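Long-range contact in ribonucleoside-diphosphate reductase subunit beta (Streptococcus sanguinis, PDB 4N83), which forms the metal-binding small subunit of a class Ib ribonucleotide reductase, which probably makes deoxyribonucleotides for DNA synthesis: residues Q28-T33 and I188-V193. Numbering follows the deposited sequence.
Sequences QFWLDT and IRDESV. With MN (manganese (II) ion), chain J; MN (manganese (II) ion), chain I.
Trp30 donates its indole NE1 to OD2 of Asp190 over 2.7 Å, with an N-H...O angle of 156°. The oxygen lies near the indole plane and takes the hydrogen on its syn side, somewhat out of the carboxylate plane. OD2 is also hydrogen-bonded to NE2 of His100, a ligand of one manganese ion, so the carboxylate links tryptophan to metal site, the Trp-Asp-His pattern familiar in this family. An aspartate suits the place because one short acid can serve both partners; tryptophan suits its buried place because its broad ring packs against helices while its N-H is spent on the carboxylate.

Gln28 passes Asp190 in the opposite direction, extended beyond CG (chi2 179°). Its CB lies 3.6 Å from both NH2 of Arg189 and OD1 of Asp190. CG sits over one face of the guanidinium, 3.5 Å from NE; CD, too, is closest to NE of Arg189, 3.6 Å away, as the two side chains cross at a slant. The bend of Arg189 at chi3 (72°) lays its flat head against this aliphatic stem. A long, polar glutamine suits this partly exposed spot: its methylenes pack on the guanidinium while its amide ends among Asp190 OD1, Arg189 O and Val193 CG2.

One residue on, Glu191 points away from the 28-33 loop and bridges both manganese ions, one through each carboxylate oxygen. The loop following helix 16-27 lies on helix 178-206, its indole against Leu186 and Ile187 there and Met96 of helix 84-111.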
loop_
_atom_site.group_PDB
_atom_site.type_symbol
_atom_site.label_atom_id
_atom_site.label_comp_id
_atom_site.label_asym_id
_atom_site.label_seq_id
_atom_site.Cartn_x
_atom_site.Cartn_y
_atom_site.Cartn_z
ATOM N N GLN A 28 -0.254 13.388 3.035
ATOM C CA GLN A 28 0.094 13.033 4.414
ATOM C C GLN A 28 1.029 11.815 4.499
ATOM O O GLN A 28 0.943 11.030 5.445
ATOM C CB GLN A 28 -1.178 12.766 5.231
ATOM C CG GLN A 28 -1.970 14.010 5.598
ATOM C CD GLN A 28 -3.226 13.691 6.392
ATOM O OE1 GLN A 28 -3.351 12.611 6.977
ATOM N NE2 GLN A 28 -4.163 14.633 6.422
ATOM N N PHE A 29 1.915 11.660 3.516
ATOM C CA PHE A 29 2.924 10.594 3.521
ATOM C C PHE A 29 4.060 10.955 4.481
ATOM O O PHE A 29 4.453 12.120 4.567
ATOM C CB PHE A 29 3.466 10.383 2.098
ATOM C CG PHE A 29 4.672 9.484 2.015
ATOM C CD1 PHE A 29 4.539 8.148 1.656
ATOM C CD2 PHE A 29 5.948 9.981 2.264
ATOM C CE1 PHE A 29 5.652 7.324 1.566
ATOM C CE2 PHE A 29 7.061 9.161 2.179
ATOM C CZ PHE A 29 6.913 7.830 1.828
ATOM N N TRP A 30 4.587 9.960 5.193
ATOM C CA TRP A 30 5.709 10.182 6.114
ATOM C C TRP A 30 6.476 8.902 6.451
ATOM O O TRP A 30 5.990 7.791 6.218
ATOM C CB TRP A 30 5.219 10.841 7.405
ATOM C CG TRP A 30 4.236 10.015 8.180
ATOM C CD1 TRP A 30 2.896 9.919 7.961
ATOM C CD2 TRP A 30 4.520 9.179 9.307
ATOM N NE1 TRP A 30 2.324 9.072 8.877
ATOM C CE2 TRP A 30 3.300 8.603 9.716
ATOM C CE3 TRP A 30 5.688 8.858 10.008
ATOM C CZ2 TRP A 30 3.212 7.723 10.797
ATOM C CZ3 TRP A 30 5.601 7.982 11.085
ATOM C CH2 TRP A 30 4.370 7.426 11.468
ATOM N N LEU A 31 7.676 9.080 7.003
ATOM C CA LEU A 31 8.529 7.968 7.424
ATOM C C LEU A 31 9.165 8.230 8.789
ATOM O O LEU A 31 9.486 9.368 9.132
ATOM C CB LEU A 31 9.631 7.713 6.388
ATOM C CG LEU A 31 9.223 7.003 5.095
ATOM C CD1 LEU A 31 10.365 7.041 4.090
ATOM C CD2 LEU A 31 8.798 5.567 5.367
ATOM N N ASP A 32 9.352 7.157 9.551
ATOM C CA ASP A 32 9.969 7.228 10.880
ATOM C C ASP A 32 11.455 7.597 10.842
ATOM O O ASP A 32 11.999 8.090 11.831
ATOM C CB ASP A 32 9.785 5.900 11.633
ATOM C CG ASP A 32 10.218 4.690 10.818
ATOM O OD1 ASP A 32 11.322 4.165 11.066
ATOM O OD2 ASP A 32 9.453 4.271 9.922
ATOM N N THR A 33 12.102 7.357 9.703
ATOM C CA THR A 33 13.532 7.628 9.540
ATOM C C THR A 33 13.880 9.124 9.487
ATOM O O THR A 33 15.041 9.492 9.674
ATOM C CB THR A 33 14.078 6.945 8.271
ATOM O OG1 THR A 33 13.215 7.233 7.164
ATOM C CG2 THR A 33 14.157 5.436 8.467
ATOM N N ILE A 188 -2.068 9.549 14.293
ATOM C CA ILE A 188 -3.431 10.013 14.566
ATOM C C ILE A 188 -3.976 10.847 13.399
ATOM O O ILE A 188 -5.167 10.781 13.091
ATOM C CB ILE A 188 -3.497 10.832 15.880
ATOM C CG1 ILE A 188 -3.125 9.949 17.080
ATOM C CG2 ILE A 188 -4.888 11.426 16.085
ATOM C CD1 ILE A 188 -2.647 10.727 18.289
ATOM N N ARG A 189 -3.105 11.623 12.755
ATOM C CA ARG A 189 -3.495 12.414 11.586
ATOM C C ARG A 189 -3.969 11.518 10.441
ATOM O O ARG A 189 -4.946 11.840 9.762
ATOM C CB ARG A 189 -2.336 13.297 11.108
ATOM C CG ARG A 189 -2.738 14.333 10.067
ATOM C CD ARG A 189 -1.551 15.163 9.605
ATOM N NE ARG A 189 -0.632 14.407 8.755
ATOM C CZ ARG A 189 0.506 14.886 8.253
ATOM N NH1 ARG A 189 0.888 16.133 8.506
ATOM N NH2 ARG A 189 1.272 14.112 7.490
ATOM N N ASP A 190 -3.273 10.402 10.230
ATOM C CA ASP A 190 -3.663 9.428 9.207
ATOM C C ASP A 190 -4.937 8.684 9.593
ATOM O O ASP A 190 -5.837 8.525 8.767
ATOM C CB ASP A 190 -2.540 8.412 8.951
ATOM C CG ASP A 190 -1.406 8.981 8.119
ATOM O OD1 ASP A 190 -1.648 9.886 7.290
ATOM O OD2 ASP A 190 -0.263 8.508 8.287
ATOM N N GLU A 191 -5.005 8.229 10.841
ATOM C CA GLU A 191 -6.148 7.441 11.308
ATOM C C GLU A 191 -7.421 8.273 11.455
ATOM O O GLU A 191 -8.525 7.737 11.358
ATOM C CB GLU A 191 -5.824 6.723 12.625
ATOM C CG GLU A 191 -4.749 5.645 12.514
ATOM C CD GLU A 191 -5.067 4.571 11.485
ATOM O OE1 GLU A 191 -6.253 4.393 11.135
ATOM O OE2 GLU A 191 -4.125 3.899 11.016
ATOM N N SER A 192 -7.270 9.574 11.687
ATOM C CA SER A 192 -8.414 10.484 11.704
ATOM C C SER A 192 -9.097 10.520 10.335
ATOM O O SER A 192 -10.324 10.571 10.250
ATOM C CB SER A 192 -7.974 11.893 12.113
ATOM O OG SER A 192 -9.080 12.773 12.183
ATOM N N VAL A 193 -8.291 10.478 9.274
ATOM C CA VAL A 193 -8.798 10.483 7.900
ATOM C C VAL A 193 -9.318 9.102 7.482
ATOM O O VAL A 193 -10.281 9.007 6.717
ATOM C CB VAL A 193 -7.714 10.953 6.899
ATOM C CG1 VAL A 193 -8.245 10.926 5.470
ATOM C CG2 VAL A 193 -7.230 12.353 7.255
HETATM MN MN MN J . -3.058 2.385 12.202
HETATM MN MN MN I . -6.898 2.751 9.460
#